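Local coordinates for protein ATP-dependent DNA helicase (PDB 5V9X) that unwinds RNA:DNA hybrids by ATP-driven 3'-to-5' movement along a single DNA strand, at residues L258-P263 with M655-Y660; E281-L286 with S308-I313; V397-A402 with G426-K431; D435-A440 with D663-L668. All coordinates share one frame; numbering follows the deposited sequence.

Contact 1: L258-P263 with M655-Y660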
loop_
_atom_site.group_PDB
_atom_site.type_symbol
_atom_site.label_atom_id
_atom_site.label_comp_id
_atom_site.label_asym_id
_atom_site.label_seq_id
_atom_site.Cartn_x
_atom_site.Cartn_y
_atom_site.Cartn_z
ATOM N N LEU A 258 11.874 18.120 7.586
ATOM C CA LEU A 258 12.446 16.828 7.241
ATOM C C LEU A 258 13.963 16.839 7.409
ATOM O O LEU A 258 14.607 17.891 7.432
ATOM C CB LEU A 258 12.072 16.442 5.810
ATOM C CG LEU A 258 10.572 16.410 5.516
ATOM C CD1 LEU A 258 10.320 16.043 4.062
ATOM C CD2 LEU A 258 9.862 15.441 6.448
ATOM N N SER A 259 14.530 15.640 7.519
ATOM C CA SER A 259 15.944 15.485 7.820
ATOM C C SER A 259 16.374 14.063 7.492
ATOM O O SER A 259 15.631 13.111 7.746
ATOM C CB SER A 259 16.224 15.802 9.293
ATOM O OG SER A 259 17.528 15.397 9.665
ATOM N N VAL A 260 17.572 13.929 6.925
ATOM C CA VAL A 260 18.167 12.635 6.605
ATOM C C VAL A 260 19.464 12.534 7.393
ATOM O O VAL A 260 20.454 13.199 7.061
ATOM C CB VAL A 260 18.421 12.465 5.101
ATOM C CG1 VAL A 260 19.122 11.144 4.829
ATOM C CG2 VAL A 260 17.118 12.539 4.330
ATOM N N GLN A 261 19.465 11.705 8.433
ATOM C CA GLN A 261 20.589 11.593 9.352
ATOM C C GLN A 261 21.336 10.287 9.113
ATOM O O GLN A 261 20.722 9.215 9.042
ATOM C CB GLN A 261 20.109 11.682 10.804
ATOM C CG GLN A 261 19.414 13.001 11.131
ATOM C CD GLN A 261 18.988 13.113 12.586
ATOM O OE1 GLN A 261 19.325 12.265 13.413
ATOM N NE2 GLN A 261 18.241 14.166 12.905
ATOM N N VAL A 262 22.657 10.386 8.982
ATOM C CA VAL A 262 23.543 9.231 8.859
ATOM C C VAL A 262 24.557 9.290 9.996
ATOM O O VAL A 262 25.448 10.153 9.990
ATOM C CB VAL A 262 24.238 9.198 7.488
ATOM C CG1 VAL A 262 25.333 8.143 7.477
ATOM C CG2 VAL A 262 23.226 8.926 6.390
ATOM N N PRO A 263 24.465 8.402 10.991
ATOM C CA PRO A 263 25.299 8.557 12.194
ATOM C C PRO A 263 26.770 8.225 11.992
ATOM O O PRO A 263 27.590 8.633 12.824
ATOM C CB PRO A 263 24.651 7.591 13.201
ATOM C CG PRO A 263 23.297 7.260 12.627
ATOM C CD PRO A 263 23.465 7.334 11.145
ATOM N N MET A 655 17.491 19.577 2.057
ATOM C CA MET A 655 16.845 18.307 2.349
ATOM C C MET A 655 16.926 17.931 3.819
ATOM O O MET A 655 16.305 16.941 4.224
ATOM C CB MET A 655 17.469 17.185 1.515
ATOM C CG MET A 655 17.155 17.275 0.044
ATOM S SD MET A 655 18.051 16.059 -0.927
ATOM C CE MET A 655 17.503 16.524 -2.564
ATOM N N GLY A 656 17.672 18.687 4.621
ATOM C CA GLY A 656 17.829 18.363 6.023
ATOM C C GLY A 656 18.907 17.352 6.325
ATOM O O GLY A 656 18.867 16.725 7.387
ATOM N N PHE A 657 19.865 17.164 5.417
ATOM C CA PHE A 657 20.985 16.260 5.660
ATOM C C PHE A 657 21.687 16.618 6.963
ATOM O O PHE A 657 21.975 17.789 7.225
ATOM C CB PHE A 657 21.976 16.323 4.494
ATOM C CG PHE A 657 21.607 15.450 3.323
ATOM C CD1 PHE A 657 20.290 15.331 2.910
ATOM C CD2 PHE A 657 22.588 14.764 2.623
ATOM C CE1 PHE A 657 19.958 14.531 1.832
ATOM C CE2 PHE A 657 22.261 13.966 1.544
ATOM C CZ PHE A 657 20.945 13.850 1.149
ATOM N N ALA A 658 21.955 15.604 7.782
ATOM C CA ALA A 658 22.566 15.828 9.084
ATOM C C ALA A 658 23.472 14.657 9.434
ATOM O O ALA A 658 23.346 13.560 8.883
ATOM C CB ALA A 658 21.506 16.031 10.175
ATOM N N GLY A 659 24.385 14.905 10.369
ATOM C CA GLY A 659 25.347 13.901 10.777
ATOM C C GLY A 659 26.507 13.808 9.810
ATOM O O GLY A 659 27.409 14.650 9.826
ATOM N N TYR A 660 26.491 12.781 8.959
ATOM C CA TYR A 660 27.474 12.632 7.893
ATOM C C TYR A 660 26.794 12.282 6.576
ATOM O O TYR A 660 27.388 11.623 5.718
ATOM C CB TYR A 660 28.519 11.577 8.247
ATOM C CG TYR A 660 29.273 11.847 9.527
ATOM C CD1 TYR A 660 30.196 12.882 9.610
ATOM C CD2 TYR A 660 29.074 11.058 10.651
ATOM C CE1 TYR A 660 30.893 13.127 10.779
ATOM C CE2 TYR A 660 29.766 11.291 11.821
ATOM C CZ TYR A 660 30.674 12.326 11.881
ATOM O OH TYR A 660 31.363 12.561 13.049
#
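At the edge of the seven-stranded parallel sheet of the second RecA-like domain, Gln261 and Ala658 pair side by side where the short strand 657-659 joins strand 256-262. Ala658 is gripped through both its backbone polar atoms: its N gives to Val260 O at 2.9 Å, and its O accepts from Val262 N at 3.2 Å. Further along, Tyr660 N bonds to Val262 O at 3.0 Å. At the other end Gly656, which closes a helix with a Schellman motif, offers its O to two donors. Ser259 OG reaches Gly656 O in the carbonyl plane at 3.0 Å, put there by a chi1 of 168° that swings the hydroxyl opposite the backbone N, while Val260 N meets the same Gly656 O from well above that plane at 3.1 Å. On one face of the sheet Gln261 CG rests on Ala658 CB (3.8 Å). On the other, Val260 CB meets Phe657 CD1 obliquely at 4.1 Å, in the layer covered by helix 433-448. The Tyr660 ring turns its edge to Pro263 O. Backbone bonds carry most of this contact, with one serine hydroxyl added, consistent with main-chain pairing doing most of the work of adding a strand from nearly 400 residues further on.

Contact 2: E281-L286 with S308-I313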
loop_
_atom_site.group_PDB
_atom_site.type_symbol
_atom_site.label_atom_id
_atom_site.label_comp_id
_atom_site.label_asym_id
_atom_site.label_seq_id
_atom_site.Cartn_x
_atom_site.Cartn_y
_atom_site.Cartn_z
ATOM N N GLU A 281 21.350 4.421 18.473
ATOM C CA GLU A 281 21.788 5.440 19.421
ATOM C C GLU A 281 21.110 6.777 19.147
ATOM O O GLU A 281 20.541 7.394 20.056
ATOM C CB GLU A 281 23.306 5.590 19.352
ATOM C CG GLU A 281 24.024 5.276 20.645
ATOM C CD GLU A 281 25.487 5.658 20.588
ATOM O OE1 GLU A 281 26.228 5.051 19.787
ATOM O OE2 GLU A 281 25.888 6.581 21.328
ATOM N N ARG A 282 21.170 7.246 17.897
ATOM C CA ARG A 282 20.586 8.541 17.560
ATOM C C ARG A 282 19.072 8.543 17.728
ATOM O O ARG A 282 18.486 9.584 18.046
ATOM C CB ARG A 282 20.959 8.929 16.129
ATOM C CG ARG A 282 22.454 9.065 15.884
ATOM C CD ARG A 282 23.045 10.247 16.638
ATOM N NE ARG A 282 24.436 10.483 16.260
ATOM C CZ ARG A 282 25.481 9.902 16.844
ATOM N NH1 ARG A 282 25.293 9.047 17.840
ATOM N NH2 ARG A 282 26.712 10.174 16.431
ATOM N N ILE A 283 18.423 7.396 17.513
ATOM C CA ILE A 283 16.974 7.318 17.692
ATOM C C ILE A 283 16.611 7.556 19.152
ATOM O O ILE A 283 15.706 8.339 19.465
ATOM C CB ILE A 283 16.439 5.967 17.188
ATOM C CG1 ILE A 283 16.418 5.942 15.658
ATOM C CG2 ILE A 283 15.049 5.694 17.752
ATOM C CD1 ILE A 283 15.889 4.652 15.076
ATOM N N VAL A 284 17.311 6.879 20.066
ATOM C CA VAL A 284 17.084 7.113 21.488
ATOM C C VAL A 284 17.412 8.558 21.842
ATOM O O VAL A 284 16.704 9.197 22.631
ATOM C CB VAL A 284 17.898 6.115 22.334
ATOM C CG1 VAL A 284 17.687 6.372 23.815
ATOM C CG2 VAL A 284 17.503 4.689 21.987
ATOM N N ASP A 285 18.484 9.100 21.255
ATOM C CA ASP A 285 18.785 10.519 21.423
ATOM C C ASP A 285 17.613 11.386 20.979
ATOM O O ASP A 285 17.271 12.372 21.643
ATOM C CB ASP A 285 20.044 10.890 20.636
ATOM C CG ASP A 285 21.313 10.331 21.252
ATOM O OD1 ASP A 285 21.230 9.662 22.303
ATOM O OD2 ASP A 285 22.398 10.564 20.681
ATOM N N LEU A 286 16.977 11.024 19.863
ATOM C CA LEU A 286 15.876 11.831 19.347
ATOM C C LEU A 286 14.609 11.639 20.174
ATOM O O LEU A 286 13.867 12.599 20.408
ATOM C CB LEU A 286 15.627 11.492 17.878
ATOM C CG LEU A 286 16.657 12.090 16.917
ATOM C CD1 LEU A 286 16.576 11.439 15.543
ATOM C CD2 LEU A 286 16.456 13.593 16.811
ATOM N N SER A 308 13.221 -3.948 20.961
ATOM C CA SER A 308 14.152 -4.596 21.878
ATOM C C SER A 308 15.402 -3.747 22.074
ATOM O O SER A 308 15.869 -3.565 23.205
ATOM C CB SER A 308 14.530 -5.982 21.354
ATOM O OG SER A 308 13.382 -6.727 20.986
ATOM N N ARG A 309 15.949 -3.207 20.985
ATOM C CA ARG A 309 17.197 -2.457 21.074
ATOM C C ARG A 309 16.996 -1.129 21.796
ATOM O O ARG A 309 17.770 -0.778 22.695
ATOM C CB ARG A 309 17.770 -2.226 19.677
ATOM C CG ARG A 309 17.974 -3.495 18.873
ATOM C CD ARG A 309 18.993 -4.413 19.522
ATOM N NE ARG A 309 19.107 -5.673 18.796
ATOM C CZ ARG A 309 18.489 -6.797 19.146
ATOM N NH1 ARG A 309 17.716 -6.823 20.225
ATOM N NH2 ARG A 309 18.648 -7.895 18.421
ATOM N N LEU A 310 15.962 -0.373 21.411
ATOM C CA LEU A 310 15.734 0.933 22.023
ATOM C C LEU A 310 15.521 0.811 23.528
ATOM O O LEU A 310 15.972 1.667 24.299
ATOM C CB LEU A 310 14.541 1.626 21.364
ATOM C CG LEU A 310 14.633 1.850 19.851
ATOM C CD1 LEU A 310 13.458 2.683 19.353
ATOM C CD2 LEU A 310 15.961 2.486 19.463
ATOM N N ASN A 311 14.848 -0.255 23.967
ATOM C CA ASN A 311 14.675 -0.466 25.399
ATOM C C ASN A 311 15.995 -0.845 26.063
ATOM O O ASN A 311 16.323 -0.330 27.137
ATOM C CB ASN A 311 13.613 -1.536 25.646
ATOM C CG ASN A 311 12.214 -1.061 25.303
ATOM O OD1 ASN A 311 11.931 0.137 25.320
ATOM N ND2 ASN A 311 11.328 -2.001 24.990
ATOM N N GLU A 312 16.767 -1.735 25.433
ATOM C CA GLU A 312 18.047 -2.146 26.006
ATOM C C GLU A 312 19.003 -0.966 26.128
ATOM O O GLU A 312 19.775 -0.877 27.092
ATOM C CB GLU A 312 18.671 -3.258 25.161
ATOM C CG GLU A 312 17.978 -4.603 25.294
ATOM C CD GLU A 312 18.289 -5.540 24.142
ATOM O OE1 GLU A 312 19.172 -5.210 23.321
ATOM O OE2 GLU A 312 17.643 -6.605 24.052
ATOM N N ILE A 313 18.969 -0.049 25.161
ATOM C CA ILE A 313 19.779 1.162 25.255
ATOM C C ILE A 313 19.281 2.044 26.392
ATOM O O ILE A 313 20.068 2.530 27.214
ATOM C CB ILE A 313 19.765 1.918 23.915
ATOM C CG1 ILE A 313 20.410 1.075 22.820
ATOM C CG2 ILE A 313 20.465 3.263 24.050
ATOM C CD1 ILE A 313 20.201 1.638 21.448
#
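Ile313, which packs on Val284 across the contact, gives its backbone N to Arg309 O at 2.8 Å. This helical bond, like the one from Asp285 N to Glu281 O (2.9 Å), belongs to one helix alone; no hydrogen bond passes between 281-286 and 308-313. What joins them is a small apolar cluster. Val284 projects from its helix toward the other and sets CG2 between two partners, Leu310 CD2 at 3.7 Å and Ile313 CG2 at 3.9 Å. With CG1 opposite the backbone N (chi1 179°), CG2 of Val284 lies beside that N and faces both partners. Val284 and Leu310 lie alongside with their ends pointing opposite ways, whereas Val284 and Ile313 meet at a slant. Ile283 comes at Leu310 nearly at right angles, its CG2 branch lying 3.7 Å from Leu310 CD2, with the isopropyl fork of Leu310 straddling it: CD1 is almost as near. Ile313 CD1 also comes within 4.2 Å of Glu281 N. Charged groups keep to the margins: Asp285 forms a salt bridge with Arg317, further along helix 300-318, and Arg309 makes a long one with Glu312 in its own helix. Ile283 also reaches down to Ile398, Val400 and Phe429 of the sheet. The short segments cross at 69° with axes 9.8 Å apart. Two helices, consecutive along the chain and linked by strand 292-296, packed together beside a parallel sheet, are characteristic of the alpha/beta layering of a RecA-like helicase domain.

Contact 3: V397-A402 with G426-K431. With nucleotides of chain B.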
loop_
_atom_site.group_PDB
_atom_site.type_symbol
_atom_site.label_atom_id
_atom_site.label_comp_id
_atom_site.label_asym_id
_atom_site.label_seq_id
_atom_site.Cartn_x
_atom_site.Cartn_y
_atom_site.Cartn_z
ATOM N N VAL A 397 8.313 12.021 14.097
ATOM C CA VAL A 397 8.217 10.738 13.412
ATOM C C VAL A 397 9.587 10.416 12.836
ATOM O O VAL A 397 10.199 11.257 12.168
ATOM C CB VAL A 397 7.149 10.745 12.302
ATOM C CG1 VAL A 397 7.293 9.508 11.424
ATOM C CG2 VAL A 397 5.753 10.806 12.901
ATOM N N ILE A 398 10.073 9.210 13.107
ATOM C CA ILE A 398 11.333 8.726 12.561
ATOM C C ILE A 398 11.020 7.602 11.584
ATOM O O ILE A 398 10.265 6.678 11.910
ATOM C CB ILE A 398 12.285 8.249 13.668
ATOM C CG1 ILE A 398 12.632 9.402 14.610
ATOM C CG2 ILE A 398 13.543 7.662 13.060
ATOM C CD1 ILE A 398 13.537 8.999 15.751
ATOM N N GLN A 399 11.591 7.686 10.386
ATOM C CA GLN A 399 11.403 6.684 9.344
ATOM C C GLN A 399 12.723 5.953 9.143
ATOM O O GLN A 399 13.706 6.550 8.694
ATOM C CB GLN A 399 10.925 7.325 8.043
ATOM C CG GLN A 399 10.856 6.364 6.868
ATOM C CD GLN A 399 9.859 5.246 7.090
ATOM O OE1 GLN A 399 8.766 5.473 7.611
ATOM N NE2 GLN A 399 10.231 4.029 6.704
ATOM N N VAL A 400 12.744 4.667 9.481
ATOM C CA VAL A 400 13.915 3.823 9.272
ATOM C C VAL A 400 13.809 3.215 7.881
ATOM O O VAL A 400 12.802 2.577 7.555
ATOM C CB VAL A 400 14.019 2.738 10.354
ATOM C CG1 VAL A 400 14.866 1.571 9.869
ATOM C CG2 VAL A 400 14.615 3.325 11.623
ATOM N N GLU A 401 14.848 3.427 7.064
ATOM C CA GLU A 401 14.876 3.081 5.643
ATOM C C GLU A 401 13.908 3.965 4.862
ATOM O O GLU A 401 12.957 4.507 5.433
ATOM C CB GLU A 401 14.556 1.596 5.424
ATOM C CG GLU A 401 14.816 1.085 4.010
ATOM C CD GLU A 401 14.603 -0.412 3.877
ATOM O OE1 GLU A 401 13.703 -0.953 4.554
ATOM O OE2 GLU A 401 15.346 -1.050 3.100
ATOM N N ALA A 402 14.150 4.135 3.567
ATOM C CA ALA A 402 13.229 4.902 2.743
ATOM C C ALA A 402 11.840 4.269 2.796
ATOM O O ALA A 402 11.719 3.038 2.801
ATOM C CB ALA A 402 13.724 4.972 1.298
ATOM N N GLY A 426 10.169 15.280 10.871
ATOM C CA GLY A 426 10.442 13.945 10.373
ATOM C C GLY A 426 11.898 13.671 10.059
ATOM O O GLY A 426 12.533 14.427 9.319
ATOM N N VAL A 427 12.435 12.584 10.605
ATOM C CA VAL A 427 13.822 12.186 10.389
ATOM C C VAL A 427 13.832 10.835 9.685
ATOM O O VAL A 427 13.103 9.918 10.081
ATOM C CB VAL A 427 14.607 12.121 11.712
ATOM C CG1 VAL A 427 16.027 11.641 11.463
ATOM C CG2 VAL A 427 14.614 13.479 12.393
ATOM N N LEU A 428 14.655 10.717 8.647
ATOM C CA LEU A 428 14.831 9.474 7.906
ATOM C C LEU A 428 16.239 8.941 8.142
ATOM O O LEU A 428 17.216 9.687 8.024
ATOM C CB LEU A 428 14.592 9.682 6.408
ATOM C CG LEU A 428 13.177 9.479 5.854
ATOM C CD1 LEU A 428 12.231 10.581 6.307
ATOM C CD2 LEU A 428 13.212 9.387 4.337
ATOM N N PHE A 429 16.337 7.654 8.472
ATOM C CA PHE A 429 17.623 6.994 8.667
ATOM C C PHE A 429 17.866 6.003 7.539
ATOM O O PHE A 429 17.198 4.960 7.487
ATOM C CB PHE A 429 17.669 6.273 10.016
ATOM C CG PHE A 429 17.856 7.184 11.194
ATOM C CD1 PHE A 429 16.765 7.751 11.828
ATOM C CD2 PHE A 429 19.124 7.459 11.681
ATOM C CE1 PHE A 429 16.934 8.583 12.920
ATOM C CE2 PHE A 429 19.299 8.291 12.772
ATOM C CZ PHE A 429 18.202 8.854 13.392
ATOM N N PRO A 430 18.786 6.277 6.618
ATOM C CA PRO A 430 19.158 5.258 5.631
ATOM C C PRO A 430 19.804 4.055 6.301
ATOM O O PRO A 430 20.529 4.181 7.291
ATOM C CB PRO A 430 20.152 5.990 4.721
ATOM C CG PRO A 430 19.845 7.437 4.906
ATOM C CD PRO A 430 19.413 7.579 6.333
ATOM N N LYS A 431 19.527 2.874 5.747
ATOM C CA LYS A 431 20.131 1.640 6.234
ATOM C C LYS A 431 21.494 1.368 5.615
ATOM O O LYS A 431 22.365 0.796 6.282
ATOM C CB LYS A 431 19.206 0.449 5.957
ATOM C CG LYS A 431 17.962 0.408 6.830
ATOM C CD LYS A 431 17.001 -0.696 6.398
ATOM C CE LYS A 431 17.611 -2.077 6.546
ATOM N NZ LYS A 431 16.643 -3.157 6.200
ATOM P P DC B 3 24.556 -3.937 8.087
ATOM O OP1 DC B 3 24.667 -2.738 8.946
ATOM O OP2 DC B 3 24.542 -5.283 8.700
ATOM O "O5'" DC B 3 23.243 -3.767 7.185
ATOM C "C5'" DC B 3 22.048 -3.255 7.777
ATOM C "C4'" DC B 3 20.823 -3.530 6.915
ATOM O "O4'" DC B 3 21.016 -2.980 5.584
ATOM C "C3'" DC B 3 20.466 -5.007 6.721
ATOM O "O3'" DC B 3 19.052 -5.178 6.814
ATOM C "C2'" DC B 3 20.963 -5.291 5.304
ATOM C "C1'" DC B 3 20.688 -3.959 4.626
ATOM N N1 DC B 3 21.510 -3.721 3.406
ATOM C C2 DC B 3 20.916 -3.802 2.141
ATOM O O2 DC B 3 19.712 -4.075 2.055
ATOM N N3 DC B 3 21.678 -3.578 1.042
ATOM C C4 DC B 3 22.973 -3.284 1.176
ATOM N N4 DC B 3 23.684 -3.073 0.064
ATOM C C5 DC B 3 23.595 -3.198 2.457
ATOM C C6 DC B 3 22.833 -3.419 3.532
ATOM P P DC B 4 18.394 -5.859 8.114
ATOM O OP1 DC B 4 16.955 -5.511 8.116
ATOM O OP2 DC B 4 19.235 -5.509 9.278
ATOM O "O5'" DC B 4 18.526 -7.433 7.839
ATOM C "C5'" DC B 4 17.760 -8.050 6.804
ATOM C "C4'" DC B 4 18.521 -9.213 6.186
ATOM O "O4'" DC B 4 19.874 -8.802 5.925
ATOM C "C3'" DC B 4 18.636 -10.453 7.069
ATOM O "O3'" DC B 4 17.668 -11.425 6.677
ATOM C "C2'" DC B 4 20.072 -10.968 6.836
ATOM C "C1'" DC B 4 20.689 -9.942 5.880
ATOM N N1 DC B 4 22.079 -9.539 6.255
ATOM C C2 DC B 4 23.174 -10.223 5.712
ATOM O O2 DC B 4 22.973 -11.157 4.925
ATOM N N3 DC B 4 24.427 -9.841 6.065
ATOM C C4 DC B 4 24.602 -8.828 6.916
ATOM N N4 DC B 4 25.855 -8.489 7.235
ATOM C C5 DC B 4 23.499 -8.120 7.479
ATOM C C6 DC B 4 22.269 -8.505 7.124
#
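Ile398 and Phe429 cross at a slant on one face of two neighbouring parallel strands, the two ends of a beta-alpha-beta unit (strand 394-400, helix 406-413, strand 424-429) in the second RecA-like domain. Ile398 CG2 reaches the ring edge near its plane, 3.5 Å from Phe429 CD1; helix 276-288 packs on the same ring. On the other face Gln399 lays CB against Leu428 CG at 3.8 Å. Its chain then bends at chi2 (63°), turning the amide away from Leu428: NE2 donates to Glu401 O at 3.0 Å, nearly in the amide plane, and also bonds to Asn298 OD1, while OE1 takes a bond from Arg412. Between the strands, Gln399 stitches both ways: its N gives to Val427 O at 2.7 Å and its O accepts from Phe429 N at 2.9 Å. Beyond the strand ends Lys431 runs across Glu401, with Lys431 CD 3.5 Å from Glu401 CB. Their charged ends form only a long salt bridge; Glu401 OE1 accepts from Asn298 ND2, while the lysine goes to the nucleic acid. A bend at Lys431 chi3 delivers NZ to the DNA of chain B, with a weak bond to DC3 O3' and a firmer one, 3.1 Å, to OP1 of DC4.

Contact 4: D435-A440 with D663-L668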
loop_
_atom_site.group_PDB
_atom_site.type_symbol
_atom_site.label_atom_id
_atom_site.label_comp_id
_atom_site.label_asym_id
_atom_site.label_seq_id
_atom_site.Cartn_x
_atom_site.Cartn_y
_atom_site.Cartn_z
ATOM N N ASP A 435 20.527 3.240 -0.042
ATOM C CA ASP A 435 19.306 3.672 0.625
ATOM C C ASP A 435 19.350 5.162 0.937
ATOM O O ASP A 435 18.301 5.814 0.993
ATOM C CB ASP A 435 19.086 2.863 1.903
ATOM C CG ASP A 435 17.726 3.118 2.530
ATOM O OD1 ASP A 435 16.821 3.609 1.824
ATOM O OD2 ASP A 435 17.565 2.832 3.735
ATOM N N LEU A 436 20.550 5.714 1.134
ATOM C CA LEU A 436 20.684 7.147 1.379
ATOM C C LEU A 436 20.138 7.958 0.211
ATOM O O LEU A 436 19.468 8.978 0.411
ATOM C CB LEU A 436 22.148 7.494 1.647
ATOM C CG LEU A 436 22.554 8.966 1.715
ATOM C CD1 LEU A 436 21.824 9.678 2.837
ATOM C CD2 LEU A 436 24.060 9.090 1.885
ATOM N N ILE A 437 20.414 7.518 -1.019
ATOM C CA ILE A 437 19.822 8.158 -2.189
ATOM C C ILE A 437 18.308 7.992 -2.172
ATOM O O ILE A 437 17.562 8.911 -2.535
ATOM C CB ILE A 437 20.439 7.586 -3.478
ATOM C CG1 ILE A 437 21.938 7.887 -3.531
ATOM C CG2 ILE A 437 19.732 8.142 -4.704
ATOM C CD1 ILE A 437 22.674 7.105 -4.593
ATOM N N GLY A 438 17.829 6.822 -1.742
ATOM C CA GLY A 438 16.393 6.601 -1.674
ATOM C C GLY A 438 15.702 7.533 -0.698
ATOM O O GLY A 438 14.642 8.087 -0.998
ATOM N N CYS A 439 16.293 7.722 0.485
ATOM C CA CYS A 439 15.716 8.637 1.464
ATOM C C CYS A 439 15.792 10.082 0.985
ATOM O O CYS A 439 14.870 10.871 1.229
ATOM C CB CYS A 439 16.424 8.488 2.810
ATOM S SG CYS A 439 16.307 6.843 3.546
ATOM N N ALA A 440 16.881 10.448 0.306
ATOM C CA ALA A 440 17.040 11.824 -0.158
ATOM C C ALA A 440 15.990 12.181 -1.204
ATOM O O ALA A 440 15.305 13.204 -1.084
ATOM C CB ALA A 440 18.450 12.031 -0.713
ATOM N N ASP A 663 28.733 13.833 3.561
ATOM C CA ASP A 663 30.000 13.166 3.279
ATOM C C ASP A 663 29.781 11.836 2.570
ATOM O O ASP A 663 30.469 11.524 1.590
ATOM C CB ASP A 663 30.779 12.948 4.577
ATOM C CG ASP A 663 31.415 14.222 5.102
ATOM O OD1 ASP A 663 31.972 14.991 4.290
ATOM O OD2 ASP A 663 31.360 14.448 6.330
ATOM N N ASN A 664 28.819 11.044 3.044
ATOM C CA ASN A 664 28.643 9.696 2.514
ATOM C C ASN A 664 28.009 9.699 1.130
ATOM O O ASN A 664 28.327 8.836 0.306
ATOM C CB ASN A 664 27.804 8.864 3.479
ATOM C CG ASN A 664 28.581 8.437 4.699
ATOM O OD1 ASN A 664 29.259 7.411 4.687
ATOM N ND2 ASN A 664 28.493 9.226 5.762
ATOM N N LEU A 665 27.102 10.638 0.860
ATOM C CA LEU A 665 26.534 10.738 -0.481
ATOM C C LEU A 665 27.594 11.160 -1.488
ATOM O O LEU A 665 27.703 10.576 -2.573
ATOM C CB LEU A 665 25.365 11.724 -0.491
ATOM C CG LEU A 665 24.801 12.017 -1.882
ATOM C CD1 LEU A 665 24.238 10.749 -2.505
ATOM C CD2 LEU A 665 23.747 13.108 -1.820
ATOM N N HIS A 666 28.382 12.181 -1.143
ATOM C CA HIS A 666 29.449 12.635 -2.026
ATOM C C HIS A 666 30.448 11.517 -2.291
ATOM O O HIS A 666 30.825 11.262 -3.440
ATOM C CB HIS A 666 30.149 13.849 -1.417
ATOM C CG HIS A 666 31.106 14.525 -2.348
ATOM N ND1 HIS A 666 32.320 13.975 -2.698
ATOM C CD2 HIS A 666 31.025 15.708 -3.003
ATOM C CE1 HIS A 666 32.945 14.788 -3.531
ATOM N NE2 HIS A 666 32.181 15.846 -3.733
ATOM N N GLN A 667 30.886 10.836 -1.230
ATOM C CA GLN A 667 31.838 9.744 -1.394
ATOM C C GLN A 667 31.247 8.617 -2.230
ATOM O O GLN A 667 31.936 8.032 -3.075
ATOM C CB GLN A 667 32.273 9.221 -0.027
ATOM C CG GLN A 667 33.383 8.195 -0.102
ATOM C CD GLN A 667 33.378 7.247 1.075
ATOM O OE1 GLN A 667 32.543 7.355 1.972
ATOM N NE2 GLN A 667 34.312 6.302 1.074
ATOM N N LEU A 668 29.970 8.299 -2.007
ATOM C CA LEU A 668 29.318 7.238 -2.771
ATOM C C LEU A 668 29.333 7.546 -4.262
ATOM O O LEU A 668 29.705 6.699 -5.081
ATOM C CB LEU A 668 27.884 7.047 -2.277
ATOM C CG LEU A 668 26.987 6.115 -3.091
ATOM C CD1 LEU A 668 27.513 4.691 -3.059
ATOM C CD2 LEU A 668 25.563 6.175 -2.573
#
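Leu436 is the bump at one side of this helix pair: its CD2 methyl drops onto the backbone of the opposing helix, 3.6 Å from Leu665 N and 3.8 Å from Leu665 CB. Asn664 CB, 4.1 Å from Leu436 CD2, forms the other wall of that shallow hollow. A chi1 of 171° puts CG of Leu436 opposite its backbone N and carries the methyl far enough to touch main chain. One residue on, Ile437 fills a second hollow, between Leu665 and Leu668, which lie about a turn apart. Its CG1 lies 3.8 Å from Leu665 CD1, the two side chains meeting nearly at a right angle, and its tip, CD1, presses on Leu668 CD2 at 3.6 Å, coming in at a slant. No hydrogen bond crosses the interface; the side chains that interlock meet through carbon atoms. Asn664 turns its amide away to Tyr660 O, Val264 O and Met267 N, satisfying a buried polar group outside the interface. The short segments cross at 118°, their axes 10.5 Å apart. Around them, Leu436 also lies on Val260 and Val262 of strand 256-262, Phe636 of helix 627-640 packs against Ile437, and Phe648 of helix 645-653 against Leu665, placing the pair between the domain sheet and these two helices.

All four contacts belong to or border one seven-stranded parallel sheet. Contacts 1 and 3, centres 9 Å apart, share it directly, because strand 256-262 lies between 424-429 and 657-659. Contact 2 lies in the helix layer, where helix 276-288 packs on Phe429 and Ile398, about 14 Å from contact 3 centre to centre. Contact 4, about 10 Å from contact 1 between centres, brings together the helices that follow strands 424-429 and 657-659. Contacts 2 and 3 come in series along the chain, both within the span bridged by contact 1, whereas contacts 1 and 4 alternate. Late residues thus complete one edge of the sheet, and the loop after strand 424-429 reaches the bound DNA in contact 3.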